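Local coordinates for flagellar hook associated protein type 3 FlgL (Legionella pneumophila subsp. pneumophila, PDB 5YTI) that probably serves as a structural junction protein of the bacterial flagellum, a member of the flagellin family that joins the hook to the filament, at residues G152-F164 against V173-R185. Numbering follows the deposited sequence.
Sequences GQYVYNGDSTQRF and VAVNDTGDNVFMR
The ring of Y156 lies over the first turn of helix 179-184, with the backbone N of D180 beneath the centre of one face, 3.6 Å from Y156 CZ, while G158 N lies over the opposite face. The arrangement shows how an antiparallel β-hairpin, strands 164-168 and 171-174, can be prolonged by less regular chain and finish as a strand running against a short helix, here flanked by long helices, as in the flagellin family. The phenol reaches along the start of the helix because chi1, at 176°, swings CG to the side opposite the backbone N; its hydroxyl lies within bonding distance of both D159 O and F136 O, which compete for its one proton. Next to it the selenomethionine M184 bends back, bringing CG to 3.9 Å from Y156 CB and CE to 3.5 Å from Y154 O.

Further along, S160 OG donates to D180 OD2 at 2.7 Å, arriving well above the carboxylate plane, 62° out of it. Outside the two segments, D180 OD2 also pairs in a salt bridge with R185 of the second subunit, so the hydroxyl shares its acceptor with the dimer interface.

Beyond this point side-chain amides stand in for regular strand pairing. N176 OD1 takes the backbone N of R163 on a lone pair, 3.0 Å away, and Q162 NE2 donates a hydrogen bond to N176 O at 2.9 Å, in the carbonyl plane but tilted from its own amide plane. R348 of helix 316-374 hydrogen-bonds A174 O and forms a salt bridge with D177 OD2, joining the hairpin's end and the chain after it to the long helix. At the hairpin proper, F164 and A174 form a non-hydrogen-bonded pair, and F164 CE1 rests 3.8 Å from A174 CB. Beside that pair, V175 N meets R163 O at 3.0 Å, with an N-H...O angle of 160°.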
ATOM      1  N   GLY A 152       8.994 -20.193  -4.218  1.00110.23           N
ATOM      2  CA  GLY A 152       8.860 -20.164  -2.751  1.00108.90           C
ATOM      3  C   GLY A 152       7.971 -19.036  -2.232  1.00109.27           C
ATOM      4  O   GLY A 152       7.462 -19.088  -1.096  1.00 98.92           O
ATOM      5  N   GLN A 153       7.793 -18.005  -3.066  1.00112.51           N
ATOM      6  CA  GLN A 153       6.906 -16.882  -2.749  1.00108.95           C
ATOM      7  C   GLN A 153       5.425 -17.206  -3.116  1.00102.12           C
ATOM      8  O   GLN A 153       5.166 -18.006  -4.018  1.00 97.97           O
ATOM      9  CB  GLN A 153       7.422 -15.589  -3.428  1.00108.90           C
ATOM     10  CG  GLN A 153       8.499 -14.843  -2.635  1.00111.84           C
ATOM     11  CD  GLN A 153       7.970 -14.103  -1.382  1.00115.95           C
ATOM     12  OE1 GLN A 153       7.171 -14.644  -0.607  1.00123.01           O
ATOM     13  NE2 GLN A 153       8.429 -12.862  -1.179  1.00111.94           N
ATOM     14  N   TYR A 154       4.476 -16.616  -2.377  1.00 97.87           N
ATOM     15  CA  TYR A 154       3.028 -16.675  -2.706  1.00 93.58           C
ATOM     16  C   TYR A 154       2.632 -15.692  -3.785  1.00 90.35           C
ATOM     17  O   TYR A 154       2.909 -14.512  -3.637  1.00 90.47           O
ATOM     18  CB  TYR A 154       2.181 -16.304  -1.490  1.00 93.24           C
ATOM     19  CG  TYR A 154       2.180 -17.339  -0.423  1.00 92.04           C
ATOM     20  CD1 TYR A 154       3.180 -17.379   0.525  1.00 93.38           C
ATOM     21  CD2 TYR A 154       1.190 -18.294  -0.373  1.00 92.91           C
ATOM     22  CE1 TYR A 154       3.185 -18.341   1.505  1.00 92.60           C
ATOM     23  CE2 TYR A 154       1.194 -19.264   0.597  1.00 93.29           C
ATOM     24  CZ  TYR A 154       2.197 -19.272   1.534  1.00 94.46           C
ATOM     25  OH  TYR A 154       2.216 -20.237   2.506  1.00100.91           O
ATOM     26  N   VAL A 155       1.945 -16.158  -4.829  1.00 89.77           N
ATOM     27  CA  VAL A 155       1.503 -15.282  -5.939  1.00 88.79           C
ATOM     28  C   VAL A 155      -0.018 -15.274  -6.062  1.00 89.66           C
ATOM     29  O   VAL A 155      -0.708 -16.107  -5.480  1.00 89.83           O
ATOM     30  CB  VAL A 155       2.088 -15.689  -7.329  1.00 88.32           C
ATOM     31  CG1 VAL A 155       3.607 -15.742  -7.288  1.00 89.46           C
ATOM     32  CG2 VAL A 155       1.515 -17.017  -7.826  1.00 87.75           C
ATOM     33  N   TYR A 156      -0.518 -14.336  -6.863  1.00 91.10           N
ATOM     34  CA  TYR A 156      -1.949 -14.164  -7.098  1.00 88.21           C
ATOM     35  C   TYR A 156      -2.269 -14.439  -8.577  1.00 88.13           C
ATOM     36  O   TYR A 156      -1.692 -13.832  -9.500  1.00 89.71           O
ATOM     37  CB  TYR A 156      -2.370 -12.745  -6.680  1.00 86.36           C
ATOM     38  CG  TYR A 156      -3.800 -12.424  -6.977  1.00 84.13           C
ATOM     39  CD1 TYR A 156      -4.825 -13.027  -6.271  1.00 84.62           C
ATOM     40  CD2 TYR A 156      -4.129 -11.519  -7.961  1.00 84.65           C
ATOM     41  CE1 TYR A 156      -6.143 -12.739  -6.551  1.00 85.21           C
ATOM     42  CE2 TYR A 156      -5.451 -11.220  -8.253  1.00 84.53           C
ATOM     43  CZ  TYR A 156      -6.449 -11.833  -7.545  1.00 84.21           C
ATOM     44  OH  TYR A 156      -7.753 -11.553  -7.835  1.00 84.55           O
ATOM     45  N   ASN A 157      -3.182 -15.378  -8.784  1.00 86.50           N
ATOM     46  CA  ASN A 157      -3.468 -15.907 -10.115  1.00 87.51           C
ATOM     47  C   ASN A 157      -4.806 -15.394 -10.634  1.00 86.56           C
ATOM     48  O   ASN A 157      -5.275 -15.802 -11.698  1.00 85.42           O
ATOM     49  CB  ASN A 157      -3.456 -17.451 -10.107  1.00 85.76           C
ATOM     50  CG  ASN A 157      -2.217 -18.014  -9.448  1.00 85.36           C
ATOM     51  OD1 ASN A 157      -2.327 -18.733  -8.460  1.00 85.34           O
ATOM     52  ND2 ASN A 157      -1.027 -17.661  -9.966  1.00 83.10           N
ATOM     53  N   GLY A 158      -5.423 -14.501  -9.882  1.00 84.91           N
ATOM     54  CA  GLY A 158      -6.629 -13.857 -10.360  1.00 86.90           C
ATOM     55  C   GLY A 158      -6.284 -12.635 -11.192  1.00 87.96           C
ATOM     56  O   GLY A 158      -5.157 -12.529 -11.723  1.00 85.37           O
ATOM     57  N   ASP A 159      -7.281 -11.739 -11.313  1.00 90.27           N
ATOM     58  CA  ASP A 159      -7.121 -10.378 -11.895  1.00 89.37           C
ATOM     59  C   ASP A 159      -7.731  -9.322 -10.963  1.00 87.09           C
ATOM     60  O   ASP A 159      -8.280  -9.651  -9.880  1.00 81.78           O
ATOM     61  CB  ASP A 159      -7.712 -10.270 -13.327  1.00 89.84           C
ATOM     62  CG  ASP A 159      -9.245 -10.349 -13.369  1.00 91.06           C
ATOM     63  OD1 ASP A 159      -9.889  -9.940 -12.394  1.00 94.54           O
ATOM     64  OD2 ASP A 159      -9.819 -10.803 -14.390  1.00 89.66           O
ATOM     65  N   SER A 160      -7.630  -8.057 -11.371  1.00 83.92           N
ATOM     66  CA  SER A 160      -8.234  -6.984 -10.585  1.00 81.36           C
ATOM     67  C   SER A 160      -9.632  -6.542 -11.041  1.00 79.87           C
ATOM     68  O   SER A 160      -9.919  -5.388 -10.892  1.00 81.27           O
ATOM     69  CB  SER A 160      -7.310  -5.759 -10.586  1.00 79.49           C
ATOM     70  OG  SER A 160      -5.994  -6.079 -10.173  1.00 77.94           O
ATOM     71  N   THR A 161     -10.500  -7.417 -11.555  1.00 78.64           N
ATOM     72  CA  THR A 161     -11.743  -6.969 -12.193  1.00 81.67           C
ATOM     73  C   THR A 161     -13.023  -7.219 -11.406  1.00 83.76           C
ATOM     74  O   THR A 161     -13.421  -8.353 -11.153  1.00 87.11           O
ATOM     75  CB  THR A 161     -11.880  -7.560 -13.611  1.00 83.93           C
ATOM     76  OG1 THR A 161     -10.846  -7.013 -14.423  1.00 89.20           O
ATOM     77  CG2 THR A 161     -13.226  -7.226 -14.263  1.00 83.21           C
ATOM     78  N   GLN A 162     -13.697  -6.124 -11.070  1.00 87.48           N
ATOM     79  CA  GLN A 162     -14.941  -6.157 -10.285  1.00 87.91           C
ATOM     80  C   GLN A 162     -16.189  -6.239 -11.176  1.00 89.24           C
ATOM     81  O   GLN A 162     -16.321  -5.527 -12.168  1.00 88.36           O
ATOM     82  CB  GLN A 162     -15.040  -4.912  -9.373  1.00 84.02           C
ATOM     83  CG  GLN A 162     -14.002  -4.848  -8.257  1.00 82.59           C
ATOM     84  CD  GLN A 162     -14.139  -3.635  -7.322  1.00 81.12           C
ATOM     85  OE1 GLN A 162     -13.920  -2.481  -7.738  1.00 81.50           O
ATOM     86  NE2 GLN A 162     -14.472  -3.896  -6.045  1.00 76.69           N
ATOM     87  N   ARG A 163     -17.109  -7.107 -10.794  1.00 94.01           N
ATOM     88  CA  ARG A 163     -18.427  -7.128 -11.407  1.00 98.58           C
ATOM     89  C   ARG A 163     -19.298  -6.065 -10.769  1.00 95.27           C
ATOM     90  O   ARG A 163     -19.589  -6.126  -9.572  1.00 91.38           O
ATOM     91  CB  ARG A 163     -19.091  -8.495 -11.248  1.00105.27           C
ATOM     92  CG  ARG A 163     -18.781  -9.459 -12.390  1.00113.11           C
ATOM     93  CD  ARG A 163     -19.677 -10.704 -12.354  1.00119.39           C
ATOM     94  NE  ARG A 163     -19.998 -11.136 -10.983  1.00122.99           N
ATOM     95  CZ  ARG A 163     -19.110 -11.549 -10.065  1.00122.46           C
ATOM     96  NH1 ARG A 163     -19.533 -11.918  -8.852  1.00121.14           N
ATOM     97  NH2 ARG A 163     -17.806 -11.590 -10.335  1.00119.23           N
ATOM     98  N   PHE A 164     -19.663  -5.075 -11.581  1.00 95.07           N
ATOM     99  CA  PHE A 164     -20.623  -4.048 -11.206  1.00 96.04           C
ATOM    100  C   PHE A 164     -22.031  -4.513 -11.639  1.00 96.29           C
ATOM    101  O   PHE A 164     -22.189  -5.180 -12.643  1.00100.63           O
ATOM    102  CB  PHE A 164     -20.254  -2.717 -11.857  1.00 94.77           C
ATOM    103  CG  PHE A 164     -18.970  -2.108 -11.336  1.00 95.69           C
ATOM    104  CD1 PHE A 164     -18.934  -1.467 -10.103  1.00 94.16           C
ATOM    105  CD2 PHE A 164     -17.809  -2.129 -12.102  1.00 97.51           C
ATOM    106  CE1 PHE A 164     -17.769  -0.892  -9.628  1.00 91.36           C
ATOM    107  CE2 PHE A 164     -16.643  -1.556 -11.636  1.00 95.79           C
ATOM    108  CZ  PHE A 164     -16.626  -0.940 -10.393  1.00 93.28           C
ATOM    109  N   VAL A 173     -23.314  -1.180  -8.565  1.00 88.65           N
ATOM    110  CA  VAL A 173     -22.653  -1.498  -7.279  1.00 85.95           C
ATOM    111  C   VAL A 173     -21.704  -2.707  -7.436  1.00 87.18           C
ATOM    112  O   VAL A 173     -22.045  -3.693  -8.081  1.00 84.77           O
ATOM    113  CB  VAL A 173     -23.693  -1.874  -6.208  1.00 83.92           C
ATOM    114  CG1 VAL A 173     -23.026  -2.444  -4.961  1.00 83.80           C
ATOM    115  CG2 VAL A 173     -24.540  -0.670  -5.877  1.00 83.90           C
ATOM    116  N   ALA A 174     -20.519  -2.657  -6.836  1.00 89.53           N
ATOM    117  CA  ALA A 174     -19.565  -3.767  -6.999  1.00 89.51           C
ATOM    118  C   ALA A 174     -19.912  -4.916  -6.059  1.00 87.59           C
ATOM    119  O   ALA A 174     -20.120  -4.679  -4.880  1.00 86.00           O
ATOM    120  CB  ALA A 174     -18.141  -3.287  -6.750  1.00 89.66           C
ATOM    121  N   VAL A 175     -19.961  -6.147  -6.565  1.00 85.94           N
ATOM    122  CA  VAL A 175     -20.417  -7.252  -5.740  1.00 87.03           C
ATOM    123  C   VAL A 175     -19.297  -8.158  -5.303  1.00 89.27           C
ATOM    124  O   VAL A 175     -19.553  -9.250  -4.794  1.00 98.36           O
ATOM    125  CB  VAL A 175     -21.468  -8.111  -6.449  1.00 86.73           C
ATOM    126  CG1 VAL A 175     -22.616  -7.248  -6.917  1.00 86.54           C
ATOM    127  CG2 VAL A 175     -20.853  -8.863  -7.614  1.00 87.38           C
ATOM    128  N   ASN A 176     -18.060  -7.726  -5.502  1.00 89.97           N
ATOM    129  CA  ASN A 176     -16.905  -8.497  -5.055  1.00 88.43           C
ATOM    130  C   ASN A 176     -15.727  -7.596  -4.853  1.00 87.73           C
ATOM    131  O   ASN A 176     -15.739  -6.425  -5.241  1.00 86.75           O
ATOM    132  CB  ASN A 176     -16.535  -9.591  -6.072  1.00 87.84           C
ATOM    133  CG  ASN A 176     -16.041  -9.037  -7.394  1.00 86.34           C
ATOM    134  OD1 ASN A 176     -16.701  -8.243  -8.045  1.00 86.61           O
ATOM    135  ND2 ASN A 176     -14.884  -9.485  -7.805  1.00 88.83           N
ATOM    136  N   ASP A 177     -14.705  -8.155  -4.222  1.00 88.19           N
ATOM    137  CA  ASP A 177     -13.386  -7.537  -4.190  1.00 85.86           C
ATOM    138  C   ASP A 177     -12.377  -8.552  -4.726  1.00 84.87           C
ATOM    139  O   ASP A 177     -12.727  -9.717  -4.951  1.00 87.46           O
ATOM    140  CB  ASP A 177     -13.020  -7.101  -2.784  1.00 86.07           C
ATOM    141  CG  ASP A 177     -13.947  -6.035  -2.234  1.00 88.27           C
ATOM    142  OD1 ASP A 177     -15.004  -6.399  -1.671  1.00 92.33           O
ATOM    143  OD2 ASP A 177     -13.600  -4.830  -2.314  1.00 89.57           O
ATOM    144  N   THR A 178     -11.137  -8.119  -4.953  1.00 83.01           N
ATOM    145  CA  THR A 178     -10.148  -9.013  -5.543  1.00 81.91           C
ATOM    146  C   THR A 178      -8.888  -9.138  -4.710  1.00 81.80           C
ATOM    147  O   THR A 178      -8.471  -8.199  -4.038  1.00 82.93           O
ATOM    148  CB  THR A 178      -9.818  -8.632  -7.010  1.00 81.74           C
ATOM    149  OG1 THR A 178      -9.115  -7.384  -7.072  1.00 81.55           O
ATOM    150  CG2 THR A 178     -11.099  -8.547  -7.807  1.00 81.23           C
ATOM    151  N   GLY A 179      -8.285 -10.320  -4.784  1.00 81.98           N
ATOM    152  CA  GLY A 179      -7.218 -10.742  -3.872  1.00 80.21           C
ATOM    153  C   GLY A 179      -6.012  -9.849  -3.904  1.00 78.50           C
ATOM    154  O   GLY A 179      -5.340  -9.683  -2.883  1.00 77.38           O
ATOM    155  N   ASP A 180      -5.743  -9.267  -5.070  1.00 77.66           N
ATOM    156  CA  ASP A 180      -4.621  -8.348  -5.209  1.00 78.33           C
ATOM    157  C   ASP A 180      -4.869  -7.131  -4.330  1.00 76.83           C
ATOM    158  O   ASP A 180      -3.968  -6.635  -3.672  1.00 75.46           O
ATOM    159  CB  ASP A 180      -4.410  -7.927  -6.663  1.00 80.18           C
ATOM    160  CG  ASP A 180      -5.525  -7.012  -7.169  1.00 81.79           C
ATOM    161  OD1 ASP A 180      -6.704  -7.459  -7.145  1.00 83.22           O
ATOM    162  OD2 ASP A 180      -5.221  -5.859  -7.574  1.00 79.76           O
ATOM    163  N   ASN A 181      -6.110  -6.668  -4.273  1.00 77.05           N
ATOM    164  CA  ASN A 181      -6.420  -5.582  -3.353  1.00 77.10           C
ATOM    165  C   ASN A 181      -6.507  -6.050  -1.903  1.00 77.18           C
ATOM    166  O   ASN A 181      -5.948  -5.408  -1.037  1.00 79.75           O
ATOM    167  CB  ASN A 181      -7.706  -4.857  -3.737  1.00 76.84           C
ATOM    168  CG  ASN A 181      -7.911  -3.612  -2.932  1.00 76.75           C
ATOM    169  OD1 ASN A 181      -6.996  -2.815  -2.753  1.00 80.20           O
ATOM    170  ND2 ASN A 181      -9.085  -3.459  -2.398  1.00 77.04           N
ATOM    171  N   VAL A 182      -7.180  -7.166  -1.626  1.00 77.12           N
ATOM    172  CA  VAL A 182      -7.434  -7.532  -0.229  1.00 76.91           C
ATOM    173  C   VAL A 182      -6.216  -8.093   0.497  1.00 76.26           C
ATOM    174  O   VAL A 182      -5.937  -7.690   1.606  1.00 74.50           O
ATOM    175  CB  VAL A 182      -8.584  -8.531  -0.098  1.00 76.67           C
ATOM    176  CG1 VAL A 182      -8.756  -8.918   1.354  1.00 77.56           C
ATOM    177  CG2 VAL A 182      -9.863  -7.934  -0.644  1.00 75.63           C
ATOM    178  N   PHE A 183      -5.474  -8.976  -0.164  1.00 77.37           N
ATOM    179  CA  PHE A 183      -4.419  -9.737   0.484  1.00 77.24           C
ATOM    180  C   PHE A 183      -2.985  -9.445   0.067  1.00 75.82           C
ATOM    181  O   PHE A 183      -2.087  -9.665   0.858  1.00 75.36           O
ATOM    182  CB  PHE A 183      -4.683 -11.222   0.257  1.00 78.69           C
ATOM    183  CG  PHE A 183      -5.975 -11.703   0.852  1.00 78.07           C
ATOM    184  CD1 PHE A 183      -6.052 -12.023   2.179  1.00 78.68           C
ATOM    185  CD2 PHE A 183      -7.100 -11.852   0.066  1.00 78.88           C
ATOM    186  CE1 PHE A 183      -7.243 -12.467   2.730  1.00 80.82           C
ATOM    187  CE2 PHE A 183      -8.297 -12.297   0.601  1.00 80.32           C
ATOM    188  CZ  PHE A 183      -8.371 -12.609   1.936  1.00 79.86           C
HETATM  189  N   MSE A 184      -2.742  -8.973  -1.151  1.00 77.22           N
HETATM  190  CA  MSE A 184      -1.359  -8.938  -1.665  1.00 79.54           C
HETATM  191  C   MSE A 184      -0.614  -7.625  -1.571  1.00 82.35           C
HETATM  192  O   MSE A 184       0.578  -7.595  -1.251  1.00 87.10           O
HETATM  193  CB  MSE A 184      -1.269  -9.409  -3.107  1.00 79.71           C
HETATM  194  CG  MSE A 184      -2.126 -10.644  -3.378  1.00 82.72           C
HETATM  195 SE   MSE A 184      -1.325 -12.335  -2.744  1.00 85.62          SE
HETATM  196  CE  MSE A 184       0.455 -12.021  -3.524  1.00 85.85           C
ATOM    197  N   ARG A 185      -1.257  -6.517  -1.880  1.00 83.97           N
ATOM    198  CA  ARG A 185      -0.518  -5.263  -1.948  1.00 86.48           C
ATOM    199  C   ARG A 185      -0.767  -4.448  -0.706  1.00 86.95           C
ATOM    200  O   ARG A 185      -1.794  -3.799  -0.580  1.00 87.53           O
ATOM    201  CB  ARG A 185      -0.937  -4.474  -3.172  1.00 89.11           C
ATOM    202  CG  ARG A 185      -1.015  -5.293  -4.443  1.00 89.49           C
ATOM    203  CD  ARG A 185       0.184  -6.194  -4.625  1.00 91.11           C
ATOM    204  NE  ARG A 185       0.160  -6.781  -5.960  1.00 92.51           N
ATOM    205  CZ  ARG A 185       1.159  -7.489  -6.469  1.00 96.01           C
ATOM    206  NH1 ARG A 185       2.249  -7.714  -5.746  1.00 98.61           N
ATOM    207  NH2 ARG A 185       1.074  -7.971  -7.700  1.00 97.01           N
TER